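Local structure of uncharacterized protein MJ0690 (Methanocaldococcus jannaschii, 3K32) at residues Lys61-Asp66 with Asp100-Leu105; Glu71-Met76 with Gln88-Thr93; Val94-Ala99 with Gln124-Arg129; Asp107-Arg110 with Pro116-Ser119. The protein is of unknown function but is a predicted subunit of a tRNA methyltransferase, with a HUP-type alpha/beta fold and a PP-loop-like signature consistent with nucleotide binding. All blocks are in the same frame, centred on the assembly; numbering follows the deposited sequence.

Contact 1: Lys61-Asp66 with Asp100-Leu105; sequences KVITLD and DEYSIL
Tyr-102 carries its half of this contact: its phenol meets the side chains of Lys-61 and Ile-63, which come at it from the opposite direction. In the second segment, Asp-100 lies beyond the interface and turns its carboxylate to Lys-130 in a salt bridge. Glu-101 works from within its own segment, its CB sitting 3.7 Å above the plane of the Tyr-102 ring and offset toward the rim. At Tyr-102, CG stands beside the backbone N (chi1 -46°), which sends the ring toward strand 59-64. The terminal OH accepts a hydrogen bond from Lys-61 NZ at 2.9 Å. To reach it, the lysine starts with CG anti to the backbone N and then bends at each of its three later torsions. The same hydroxyl oxygen lies 3.5 Å from Ile-63 CD1, and that methyl is 4.1 Å from CE2 of the Tyr-102 ring; both partners approach the ring obliquely. The His-10 ring also meets the tyrosine. After Ser-103 the chain enters strand 104-106, where Leu-105 packs on Leu-98 of helix 84-98, the residue that also touches Ile-63. In this parallel, Rossmann-like sheet, strands 32-39 and 8-12 lie between 59-64 and 104-106, and the phenol and the side chains of Lys-61 and Ile-63 together bridge that separation at the surface. Chemically, a single polar bond is set beside a small apolar patch: the nearby ammonium would probably favour electron density on the phenol oxygen, while Ile-63 CD1 beside the hydroxyl end and Glu-101 CB over one face may restrain the ring.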
loop_
_atom_site.group_PDB
_atom_site.type_symbol
_atom_site.label_atom_id
_atom_site.label_comp_id
_atom_site.label_asym_id
_atom_site.label_seq_id
_atom_site.Cartn_x
_atom_site.Cartn_y
_atom_site.Cartn_z
ATOM N N LYS B 61 -21.721 -6.423 7.022
ATOM C CA LYS B 61 -22.655 -7.230 6.262
ATOM C C LYS B 61 -21.985 -8.554 5.919
ATOM O O LYS B 61 -20.786 -8.593 5.644
ATOM C CB LYS B 61 -23.033 -6.480 4.982
ATOM C CG LYS B 61 -24.054 -7.170 4.097
ATOM C CD LYS B 61 -24.995 -6.136 3.488
ATOM C CE LYS B 61 -25.016 -6.187 1.976
ATOM N NZ LYS B 61 -23.721 -5.743 1.400
ATOM N N VAL B 62 -22.736 -9.646 5.952
ATOM C CA VAL B 62 -22.203 -10.884 5.404
ATOM C C VAL B 62 -22.860 -11.224 4.079
ATOM O O VAL B 62 -24.065 -11.169 3.934
ATOM C CB VAL B 62 -22.228 -12.099 6.382
ATOM C CG1 VAL B 62 -22.453 -11.662 7.836
ATOM C CG2 VAL B 62 -23.213 -13.149 5.928
ATOM N N ILE B 63 -22.026 -11.557 3.108
ATOM C CA ILE B 63 -22.456 -11.906 1.778
ATOM C C ILE B 63 -22.302 -13.411 1.559
ATOM O O ILE B 63 -21.204 -13.973 1.702
ATOM C CB ILE B 63 -21.588 -11.167 0.782
ATOM C CG1 ILE B 63 -21.800 -9.669 0.962
ATOM C CG2 ILE B 63 -21.885 -11.623 -0.648
ATOM C CD1 ILE B 63 -21.215 -8.843 -0.116
ATOM N N THR B 64 -23.399 -14.066 1.217
ATOM C CA THR B 64 -23.381 -15.507 1.036
ATOM C C THR B 64 -23.119 -15.875 -0.427
ATOM O O THR B 64 -23.824 -15.420 -1.328
ATOM C CB THR B 64 -24.695 -16.126 1.532
ATOM O OG1 THR B 64 -24.944 -15.669 2.867
ATOM C CG2 THR B 64 -24.619 -17.645 1.521
ATOM N N LEU B 65 -22.089 -16.690 -0.655
ATOM C CA LEU B 65 -21.718 -17.114 -2.006
ATOM C C LEU B 65 -21.921 -18.616 -2.171
ATOM O O LEU B 65 -22.091 -19.332 -1.186
ATOM C CB LEU B 65 -20.270 -16.721 -2.312
ATOM C CG LEU B 65 -20.120 -15.363 -3.027
ATOM C CD1 LEU B 65 -21.219 -14.379 -2.670
ATOM C CD2 LEU B 65 -18.756 -14.755 -2.796
ATOM N N ASP B 66 -21.913 -19.084 -3.413
ATOM C CA ASP B 66 -22.118 -20.502 -3.704
ATOM C C ASP B 66 -21.029 -21.378 -3.057
ATOM O O ASP B 66 -19.828 -21.106 -3.179
ATOM C CB ASP B 66 -22.182 -20.732 -5.220
ATOM C CG ASP B 66 -22.674 -22.132 -5.589
ATOM O OD1 ASP B 66 -22.127 -23.148 -5.082
ATOM O OD2 ASP B 66 -23.613 -22.215 -6.414
ATOM N N ASP B 100 -19.180 -6.905 -9.585
ATOM C CA ASP B 100 -20.395 -6.638 -10.357
ATOM C C ASP B 100 -21.347 -5.782 -9.544
ATOM O O ASP B 100 -22.236 -5.140 -10.106
ATOM C CB ASP B 100 -21.103 -7.942 -10.792
ATOM C CG ASP B 100 -20.331 -8.711 -11.878
ATOM O OD1 ASP B 100 -19.750 -8.074 -12.777
ATOM O OD2 ASP B 100 -20.309 -9.960 -11.837
ATOM N N GLU B 101 -21.151 -5.760 -8.225
ATOM C CA GLU B 101 -22.073 -5.071 -7.321
ATOM C C GLU B 101 -21.535 -3.779 -6.701
ATOM O O GLU B 101 -22.310 -2.882 -6.403
ATOM C CB GLU B 101 -22.547 -6.011 -6.207
ATOM C CG GLU B 101 -23.529 -7.077 -6.667
ATOM C CD GLU B 101 -23.122 -8.479 -6.224
ATOM O OE1 GLU B 101 -23.286 -9.426 -7.023
ATOM O OE2 GLU B 101 -22.632 -8.632 -5.082
ATOM N N TYR B 102 -20.229 -3.689 -6.477
ATOM C CA TYR B 102 -19.677 -2.506 -5.820
ATOM C C TYR B 102 -18.526 -1.952 -6.636
ATOM O O TYR B 102 -17.585 -2.667 -6.965
ATOM C CB TYR B 102 -19.179 -2.823 -4.406
ATOM C CG TYR B 102 -20.127 -3.650 -3.584
ATOM C CD1 TYR B 102 -21.132 -3.047 -2.838
ATOM C CD2 TYR B 102 -20.017 -5.035 -3.545
ATOM C CE1 TYR B 102 -22.009 -3.793 -2.085
ATOM C CE2 TYR B 102 -20.889 -5.790 -2.792
ATOM C CZ TYR B 102 -21.886 -5.160 -2.067
ATOM O OH TYR B 102 -22.760 -5.900 -1.321
ATOM N N SER B 103 -18.591 -0.672 -6.952
ATOM C CA SER B 103 -17.601 -0.090 -7.838
ATOM C C SER B 103 -16.316 0.304 -7.113
ATOM O O SER B 103 -15.332 0.615 -7.769
ATOM C CB SER B 103 -18.189 1.101 -8.573
ATOM O OG SER B 103 -18.679 2.043 -7.636
ATOM N N ILE B 104 -16.322 0.298 -5.777
ATOM C CA ILE B 104 -15.094 0.532 -5.014
ATOM C C ILE B 104 -14.812 -0.562 -3.980
ATOM O O ILE B 104 -15.390 -0.583 -2.904
ATOM C CB ILE B 104 -15.061 1.903 -4.339
ATOM C CG1 ILE B 104 -15.387 2.999 -5.356
ATOM C CG2 ILE B 104 -13.695 2.139 -3.715
ATOM C CD1 ILE B 104 -15.091 4.395 -4.862
ATOM N N LEU B 105 -13.898 -1.462 -4.329
ATOM C CA LEU B 105 -13.622 -2.652 -3.544
ATOM C C LEU B 105 -12.276 -2.537 -2.895
ATOM O O LEU B 105 -11.298 -2.167 -3.544
ATOM C CB LEU B 105 -13.614 -3.885 -4.439
ATOM C CG LEU B 105 -14.811 -4.824 -4.348
ATOM C CD1 LEU B 105 -16.010 -4.069 -3.816
ATOM C CD2 LEU B 105 -15.106 -5.411 -5.713
#

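Contact 2: Glu71-Met76 with Gln88-Thr93; sequences EKAADM and QYVHKT
Lys-72 and Met-76 of the preceding helix both approach the Tyr-89 ring from the same side, while Val-90 meets Ala-73 alongside. Helices 68-80 and 84-98 form an antiparallel helical hairpin, the axes of the two short segments 9.8 Å apart at 157°. Among the purely apolar contacts, Ala-73 CB touches the Val-90 CG2 methyl at 3.5 Å, at the closest backbone approach, and Met-76 SE packs 3.7 Å from Tyr-89 CB. In the aromatic contacts, Lys-72 crosses Tyr-89 at about a right angle, with CG anti to its N (chi1 174°) and the chain extended as far as CE, so that CD lies 3.7 Å from Tyr-89 CZ in an off-centre CH-pi contact. Met-76, a selenomethionine, adds an oblique Met-aromatic contact, SE being 4.5 Å from the centroid of the Tyr-89 ring. The polar contribution is internal to helix 84-98: Thr-93 OG1 donates to Tyr-89 O at 2.6 Å, while Thr-93 N reaches that oxygen from the other face of the carbonyl plane. The hairpin is therefore joined by dispersion and polarisable groups: Thr-93 OG1 sits near the rim of the ring face opposite Lys-72, whose ammonium stands well above the ring, too far for more than a weak attraction.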
loop_
_atom_site.group_PDB
_atom_site.type_symbol
_atom_site.label_atom_id
_atom_site.label_comp_id
_atom_site.label_asym_id
_atom_site.label_seq_id
_atom_site.Cartn_x
_atom_site.Cartn_y
_atom_site.Cartn_z
ATOM N N GLU B 71 -15.827 -25.785 -2.204
ATOM C CA GLU B 71 -15.709 -27.197 -2.559
ATOM C C GLU B 71 -14.477 -27.388 -3.433
ATOM O O GLU B 71 -13.695 -28.327 -3.246
ATOM C CB GLU B 71 -16.973 -27.700 -3.262
ATOM C CG GLU B 71 -18.176 -27.837 -2.337
ATOM C CD GLU B 71 -17.989 -28.916 -1.271
ATOM O OE1 GLU B 71 -17.058 -29.743 -1.409
ATOM O OE2 GLU B 71 -18.781 -28.948 -0.299
ATOM N N LYS B 72 -14.286 -26.466 -4.368
ATOM C CA LYS B 72 -13.150 -26.530 -5.275
ATOM C C LYS B 72 -11.834 -26.164 -4.564
ATOM O O LYS B 72 -10.777 -26.752 -4.843
ATOM C CB LYS B 72 -13.389 -25.644 -6.498
ATOM C CG LYS B 72 -12.197 -25.559 -7.397
ATOM C CD LYS B 72 -12.553 -24.990 -8.745
ATOM C CE LYS B 72 -11.412 -25.215 -9.732
ATOM N NZ LYS B 72 -10.997 -26.652 -9.806
ATOM N N ALA B 73 -11.897 -25.206 -3.637
ATOM C CA ALA B 73 -10.719 -24.866 -2.847
ATOM C C ALA B 73 -10.286 -26.092 -2.080
ATOM O O ALA B 73 -9.092 -26.338 -1.907
ATOM C CB ALA B 73 -11.003 -23.725 -1.894
ATOM N N ALA B 74 -11.269 -26.853 -1.605
ATOM C CA ALA B 74 -10.993 -28.106 -0.914
ATOM C C ALA B 74 -10.272 -29.078 -1.864
ATOM O O ALA B 74 -9.229 -29.635 -1.519
ATOM C CB ALA B 74 -12.272 -28.715 -0.375
ATOM N N ASP B 75 -10.799 -29.240 -3.074
ATOM C CA ASP B 75 -10.165 -30.134 -4.040
ATOM C C ASP B 75 -8.727 -29.697 -4.239
ATOM O O ASP B 75 -7.816 -30.511 -4.184
ATOM C CB ASP B 75 -10.913 -30.159 -5.380
ATOM C CG ASP B 75 -12.375 -30.570 -5.236
ATOM O OD1 ASP B 75 -12.717 -31.277 -4.265
ATOM O OD2 ASP B 75 -13.193 -30.200 -6.109
HETATM N N MSE B 76 -8.525 -28.399 -4.439
HETATM C CA MSE B 76 -7.188 -27.862 -4.684
HETATM C C MSE B 76 -6.213 -28.042 -3.514
HETATM O O MSE B 76 -5.034 -28.346 -3.715
HETATM C CB MSE B 76 -7.293 -26.398 -5.065
HETATM C CG MSE B 76 -8.126 -26.174 -6.300
HETATM SE SE MSE B 76 -8.341 -24.266 -6.683
HETATM C CE MSE B 76 -6.469 -23.861 -6.901
ATOM N N GLN B 88 -5.701 -18.210 -3.415
ATOM C CA GLN B 88 -5.725 -17.358 -4.604
ATOM C C GLN B 88 -7.058 -17.535 -5.331
ATOM O O GLN B 88 -7.789 -16.556 -5.560
ATOM C CB GLN B 88 -4.575 -17.690 -5.567
ATOM C CG GLN B 88 -3.349 -16.824 -5.413
ATOM C CD GLN B 88 -3.657 -15.333 -5.517
ATOM O OE1 GLN B 88 -3.806 -14.657 -4.506
ATOM N NE2 GLN B 88 -3.759 -14.821 -6.742
ATOM N N TYR B 89 -7.366 -18.787 -5.683
ATOM C CA TYR B 89 -8.540 -19.068 -6.487
ATOM C C TYR B 89 -9.820 -18.510 -5.859
ATOM O O TYR B 89 -10.637 -17.917 -6.558
ATOM C CB TYR B 89 -8.703 -20.574 -6.795
ATOM C CG TYR B 89 -10.124 -20.895 -7.175
ATOM C CD1 TYR B 89 -10.609 -20.608 -8.450
ATOM C CD2 TYR B 89 -11.011 -21.423 -6.242
ATOM C CE1 TYR B 89 -11.941 -20.853 -8.791
ATOM C CE2 TYR B 89 -12.340 -21.674 -6.571
ATOM C CZ TYR B 89 -12.798 -21.390 -7.837
ATOM O OH TYR B 89 -14.116 -21.649 -8.145
ATOM N N VAL B 90 -9.998 -18.713 -4.555
ATOM C CA VAL B 90 -11.206 -18.248 -3.872
ATOM C C VAL B 90 -11.276 -16.719 -3.896
ATOM O O VAL B 90 -12.266 -16.141 -4.345
ATOM C CB VAL B 90 -11.267 -18.722 -2.401
ATOM C CG1 VAL B 90 -12.502 -18.154 -1.701
ATOM C CG2 VAL B 90 -11.237 -20.239 -2.313
ATOM N N HIS B 91 -10.216 -16.068 -3.427
ATOM C CA HIS B 91 -10.200 -14.604 -3.320
ATOM C C HIS B 91 -10.430 -13.910 -4.676
ATOM O O HIS B 91 -11.206 -12.953 -4.779
ATOM C CB HIS B 91 -8.897 -14.128 -2.665
ATOM C CG HIS B 91 -8.891 -12.670 -2.334
ATOM N ND1 HIS B 91 -9.529 -12.155 -1.225
ATOM C CD2 HIS B 91 -8.338 -11.614 -2.970
ATOM C CE1 HIS B 91 -9.358 -10.849 -1.187
ATOM N NE2 HIS B 91 -8.641 -10.490 -2.238
ATOM N N LYS B 92 -9.756 -14.407 -5.712
ATOM C CA LYS B 92 -9.999 -13.952 -7.071
ATOM C C LYS B 92 -11.462 -14.115 -7.474
ATOM O O LYS B 92 -12.045 -13.249 -8.121
ATOM C CB LYS B 92 -9.125 -14.720 -8.050
ATOM C CG LYS B 92 -7.678 -14.292 -8.045
ATOM C CD LYS B 92 -6.917 -15.018 -9.139
ATOM C CE LYS B 92 -5.472 -14.569 -9.195
ATOM N NZ LYS B 92 -4.641 -15.526 -9.976
ATOM N N THR B 93 -12.055 -15.231 -7.086
ATOM C CA THR B 93 -13.409 -15.523 -7.481
ATOM C C THR B 93 -14.348 -14.602 -6.728
ATOM O O THR B 93 -15.304 -14.051 -7.287
ATOM C CB THR B 93 -13.741 -16.991 -7.190
ATOM O OG1 THR B 93 -12.815 -17.829 -7.896
ATOM C CG2 THR B 93 -15.162 -17.318 -7.610
#

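Contact 3: Val94-Ala99 with Gln124-Arg129; sequences VLEILA and QSLEMR
The carboxylate of Glu-96 and the guanidinium of Arg-129 lie nearly coplanar, their planes 16° apart, and meet edge to edge. Over one face of the carboxylate, nearer OE2 than OE1, comes the Leu-126 CD2 methyl; at the guanidinium edge, in its plane, sit Glu-96 CD and Ser-125 OG. This is an end-on bidentate salt bridge between helices 84-98 and 120-130, which flank strand 104-106 on one face of the Rossmann-like parallel sheet. Arg-129 NH2 bonds to Glu-96 OE2 at 2.7 Å, and NH1 to OE1 at 3.1 Å, each oxygen using its syn lone pair. A weak third bond runs from NH2 to OE1. Glu-96 reaches its partner by bending at chi2 (-69°), and the arginine by a bend at chi3. The Leu-126 CD2 methyl lies against the carboxylate, 3.2 Å from Glu-96 OE2; its apolar contact is with Ala-99 CB at 4.4 Å, and both Ala-99 and Leu-126 also rest on Ile-132. Glu-127, directed away from helix 84-98, makes a salt bridge with Arg-111 of the second subunit, so helix 120-130 faces the dimer partner as well. On its NE side the guanidinium is also held from within its own helix, where Arg-129 NE donates to Ser-125 OG at 2.8 Å with an N-H...O angle of 162°.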
loop_
_atom_site.group_PDB
_atom_site.type_symbol
_atom_site.label_atom_id
_atom_site.label_comp_id
_atom_site.label_asym_id
_atom_site.label_seq_id
_atom_site.Cartn_x
_atom_site.Cartn_y
_atom_site.Cartn_z
ATOM N N VAL B 94 -14.065 -14.419 -5.450
ATOM C CA VAL B 94 -14.807 -13.433 -4.689
ATOM C C VAL B 94 -14.728 -12.027 -5.331
ATOM O O VAL B 94 -15.749 -11.381 -5.560
ATOM C CB VAL B 94 -14.372 -13.432 -3.223
ATOM C CG1 VAL B 94 -14.920 -12.211 -2.503
ATOM C CG2 VAL B 94 -14.823 -14.744 -2.549
ATOM N N LEU B 95 -13.531 -11.563 -5.665
ATOM C CA LEU B 95 -13.420 -10.249 -6.303
ATOM C C LEU B 95 -14.245 -10.072 -7.601
ATOM O O LEU B 95 -14.933 -9.057 -7.764
ATOM C CB LEU B 95 -11.951 -9.844 -6.482
ATOM C CG LEU B 95 -11.249 -9.455 -5.165
ATOM C CD1 LEU B 95 -9.742 -9.272 -5.336
ATOM C CD2 LEU B 95 -11.843 -8.203 -4.582
ATOM N N GLU B 96 -14.198 -11.052 -8.504
ATOM C CA GLU B 96 -14.980 -10.987 -9.754
ATOM C C GLU B 96 -16.463 -10.820 -9.480
ATOM O O GLU B 96 -17.134 -10.010 -10.122
ATOM C CB GLU B 96 -14.823 -12.248 -10.609
ATOM C CG GLU B 96 -13.458 -12.477 -11.172
ATOM C CD GLU B 96 -13.083 -11.479 -12.241
ATOM O OE1 GLU B 96 -13.918 -11.192 -13.121
ATOM O OE2 GLU B 96 -11.938 -10.989 -12.201
ATOM N N ILE B 97 -16.971 -11.619 -8.547
ATOM C CA ILE B 97 -18.379 -11.571 -8.176
ATOM C C ILE B 97 -18.737 -10.236 -7.536
ATOM O O ILE B 97 -19.708 -9.598 -7.919
ATOM C CB ILE B 97 -18.746 -12.716 -7.206
ATOM C CG1 ILE B 97 -18.541 -14.084 -7.878
ATOM C CG2 ILE B 97 -20.179 -12.565 -6.723
ATOM C CD1 ILE B 97 -18.820 -15.269 -6.962
ATOM N N LEU B 98 -17.948 -9.820 -6.559
ATOM C CA LEU B 98 -18.231 -8.587 -5.840
ATOM C C LEU B 98 -18.074 -7.365 -6.731
ATOM O O LEU B 98 -18.752 -6.362 -6.544
ATOM C CB LEU B 98 -17.349 -8.480 -4.593
ATOM C CG LEU B 98 -17.843 -9.278 -3.377
ATOM C CD1 LEU B 98 -19.220 -8.833 -3.006
ATOM C CD2 LEU B 98 -17.888 -10.761 -3.676
ATOM N N ALA B 99 -17.200 -7.463 -7.723
ATOM C CA ALA B 99 -16.980 -6.355 -8.656
ATOM C C ALA B 99 -18.175 -6.037 -9.564
ATOM O O ALA B 99 -18.169 -5.036 -10.260
ATOM C CB ALA B 99 -15.726 -6.596 -9.487
ATOM N N GLN B 124 -5.198 -4.591 -13.335
ATOM C CA GLN B 124 -5.589 -3.663 -14.386
ATOM C C GLN B 124 -6.763 -4.228 -15.140
ATOM O O GLN B 124 -7.676 -3.498 -15.509
ATOM C CB GLN B 124 -4.429 -3.343 -15.328
ATOM C CG GLN B 124 -3.382 -2.425 -14.715
ATOM C CD GLN B 124 -3.959 -1.085 -14.238
ATOM O OE1 GLN B 124 -3.278 -0.313 -13.556
ATOM N NE2 GLN B 124 -5.212 -0.804 -14.604
ATOM N N SER B 125 -6.735 -5.545 -15.331
ATOM C CA SER B 125 -7.794 -6.264 -16.023
ATOM C C SER B 125 -9.103 -6.142 -15.255
ATOM O O SER B 125 -10.133 -5.773 -15.820
ATOM C CB SER B 125 -7.423 -7.741 -16.186
ATOM O OG SER B 125 -8.446 -8.467 -16.850
ATOM N N LEU B 126 -9.044 -6.458 -13.964
ATOM C CA LEU B 126 -10.196 -6.382 -13.076
ATOM C C LEU B 126 -10.842 -4.995 -13.091
ATOM O O LEU B 126 -12.062 -4.866 -13.186
ATOM C CB LEU B 126 -9.772 -6.765 -11.652
ATOM C CG LEU B 126 -10.835 -7.115 -10.611
ATOM C CD1 LEU B 126 -11.409 -5.866 -9.998
ATOM C CD2 LEU B 126 -11.939 -7.973 -11.224
ATOM N N GLU B 127 -10.027 -3.955 -13.013
ATOM C CA GLU B 127 -10.561 -2.600 -12.991
ATOM C C GLU B 127 -11.164 -2.162 -14.329
ATOM O O GLU B 127 -12.156 -1.438 -14.371
ATOM C CB GLU B 127 -9.485 -1.609 -12.578
ATOM C CG GLU B 127 -8.955 -1.818 -11.197
ATOM C CD GLU B 127 -8.308 -0.556 -10.687
ATOM O OE1 GLU B 127 -8.008 0.304 -11.533
ATOM O OE2 GLU B 127 -8.115 -0.404 -9.462
HETATM N N MSE B 128 -10.557 -2.591 -15.423
HETATM C CA MSE B 128 -11.035 -2.176 -16.727
HETATM C C MSE B 128 -12.266 -2.958 -17.175
HETATM O O MSE B 128 -13.153 -2.406 -17.824
HETATM C CB MSE B 128 -9.928 -2.278 -17.774
HETATM C CG MSE B 128 -10.441 -2.045 -19.191
HETATM SE SE MSE B 128 -9.058 -2.235 -20.530
HETATM C CE MSE B 128 -7.791 -0.925 -19.808
ATOM N N ARG B 129 -12.316 -4.240 -16.826
ATOM C CA ARG B 129 -13.412 -5.100 -17.242
ATOM C C ARG B 129 -14.666 -4.793 -16.447
ATOM O O ARG B 129 -15.784 -4.901 -16.955
ATOM C CB ARG B 129 -13.047 -6.572 -17.065
ATOM C CG ARG B 129 -12.089 -7.120 -18.126
ATOM C CD ARG B 129 -11.851 -8.623 -17.950
ATOM N NE ARG B 129 -11.235 -8.934 -16.663
ATOM C CZ ARG B 129 -11.868 -9.514 -15.647
ATOM N NH1 ARG B 129 -13.140 -9.864 -15.762
ATOM N NH2 ARG B 129 -11.233 -9.745 -14.511
#

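Contact 4: Asp107-Arg110 with Pro116-Ser119; sequences DGTR and PKLS
Thr-109 and Lys-117 cross obliquely, the threonine methyl fitting between the backbone of Pro-116 and the lysine chain. With OG1 beside its backbone N (chi1 -60°), Thr-109 holds CG2 anti to that N and sets this methyl 3.2 Å from Pro-116 O and 4.0 Å from Lys-117 CB. Lys-117 runs extended and then bends at chi3 (-54°), which brings NZ to within 3.1 Å of Arg-110 O for a hydrogen bond; NZ also donates to Asp-113 O. The CA-CB bond of Arg-110 points away from Lys-117's segment; NE and NH2 grip Gly-108 O side-on, NE at 3.1 Å, and NH1 forms a salt bridge with Asp-113. Within its own segment, Asp-107 OD1 accepts from Thr-109 N at 3.0 Å, met from above the carboxylate plane: an Asx turn. Asp-107 OD2 is held by His-91 and Tyr-134, which ties the turn to helix 84-98 and strand 133-135. The peptide bond before Pro-116 is cis. A glycerol about 3 Å from the Arg-110 side chain, probably from the crystallisation liquor, may mark a pocket. In this link between strand 104-106 and helix 120-130, lysine and arginine donors bind backbone carbonyls, consistent with its lack of regular structure.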
loop_
_atom_site.group_PDB
_atom_site.type_symbol
_atom_site.label_atom_id
_atom_site.label_comp_id
_atom_site.label_asym_id
_atom_site.label_seq_id
_atom_site.Cartn_x
_atom_site.Cartn_y
_atom_site.Cartn_z
ATOM N N ASP B 107 -9.563 -4.598 0.125
ATOM C CA ASP B 107 -9.312 -5.757 0.973
ATOM C C ASP B 107 -8.057 -5.548 1.807
ATOM O O ASP B 107 -7.515 -4.450 1.840
ATOM C CB ASP B 107 -9.214 -7.031 0.141
ATOM C CG ASP B 107 -7.956 -7.075 -0.717
ATOM O OD1 ASP B 107 -6.972 -6.382 -0.374
ATOM O OD2 ASP B 107 -7.954 -7.805 -1.734
ATOM N N GLY B 108 -7.592 -6.613 2.460
ATOM C CA GLY B 108 -6.532 -6.524 3.457
ATOM C C GLY B 108 -5.221 -7.155 3.038
ATOM O O GLY B 108 -4.374 -7.493 3.878
ATOM N N THR B 109 -5.058 -7.316 1.730
ATOM C CA THR B 109 -3.809 -7.784 1.139
ATOM C C THR B 109 -2.628 -6.865 1.464
ATOM O O THR B 109 -2.760 -5.640 1.512
ATOM C CB THR B 109 -3.950 -7.907 -0.371
ATOM O OG1 THR B 109 -4.992 -8.845 -0.653
ATOM C CG2 THR B 109 -2.643 -8.438 -0.958
ATOM N N ARG B 110 -1.469 -7.457 1.688
ATOM C CA ARG B 110 -0.360 -6.685 2.212
ATOM C C ARG B 110 0.963 -7.092 1.567
ATOM O O ARG B 110 1.070 -8.170 0.991
ATOM C CB ARG B 110 -0.314 -6.838 3.729
ATOM C CG ARG B 110 -0.154 -8.281 4.174
ATOM C CD ARG B 110 -0.641 -8.525 5.605
ATOM N NE ARG B 110 -2.082 -8.711 5.618
ATOM C CZ ARG B 110 -2.708 -9.742 6.171
ATOM N NH1 ARG B 110 -2.018 -10.682 6.788
ATOM N NH2 ARG B 110 -4.031 -9.817 6.115
ATOM N N PRO B 116 -3.375 -14.150 -0.158
ATOM C CA PRO B 116 -3.733 -13.893 -1.554
ATOM C C PRO B 116 -3.244 -12.518 -2.008
ATOM O O PRO B 116 -3.053 -11.607 -1.193
ATOM C CB PRO B 116 -5.265 -13.913 -1.523
ATOM C CG PRO B 116 -5.635 -13.534 -0.087
ATOM C CD PRO B 116 -4.366 -13.572 0.762
ATOM N N LYS B 117 -3.044 -12.381 -3.313
ATOM C CA LYS B 117 -2.565 -11.146 -3.891
ATOM C C LYS B 117 -2.796 -11.172 -5.392
ATOM O O LYS B 117 -2.445 -12.142 -6.063
ATOM C CB LYS B 117 -1.080 -10.975 -3.590
ATOM C CG LYS B 117 -0.391 -9.808 -4.287
ATOM C CD LYS B 117 1.031 -9.654 -3.712
ATOM C CE LYS B 117 0.988 -9.519 -2.190
ATOM N NZ LYS B 117 2.322 -9.505 -1.539
ATOM N N LEU B 118 -3.410 -10.109 -5.900
ATOM C CA LEU B 118 -3.544 -9.905 -7.326
ATOM C C LEU B 118 -2.266 -9.290 -7.901
ATOM O O LEU B 118 -1.679 -8.368 -7.322
ATOM C CB LEU B 118 -4.750 -9.004 -7.629
ATOM C CG LEU B 118 -6.162 -9.532 -7.328
ATOM C CD1 LEU B 118 -7.179 -8.600 -7.970
ATOM C CD2 LEU B 118 -6.374 -10.954 -7.836
ATOM N N SER B 119 -1.834 -9.805 -9.043
ATOM C CA SER B 119 -0.727 -9.188 -9.756
ATOM C C SER B 119 -1.210 -7.873 -10.371
ATOM O O SER B 119 -2.414 -7.619 -10.454
ATOM C CB SER B 119 -0.219 -10.117 -10.851
ATOM O OG SER B 119 -1.244 -10.377 -11.794
#

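From the N terminus, contact 1 opens on edge strand 59-64 and closes at 100-105, which runs into interior strand 104-106. Nested inside its loop, contact 2 pairs helices 68-80 and 84-98. Contact 3 starts later on helix 84-98 and ends on helix 120-130, so it crosses contact 1; the two touch where Ile-63 meets Leu-98 and Leu-105 meets Ala-99. Contact 4, in series after contacts 1 and 2, is nested within contact 3 and folds up the connection from strand 104-106 to helix 120-130. Helix 84-98 serves contacts 2 and 3, and through Gln-88 and His-91 it also reaches Lys-117 and Asp-107 of contact 4.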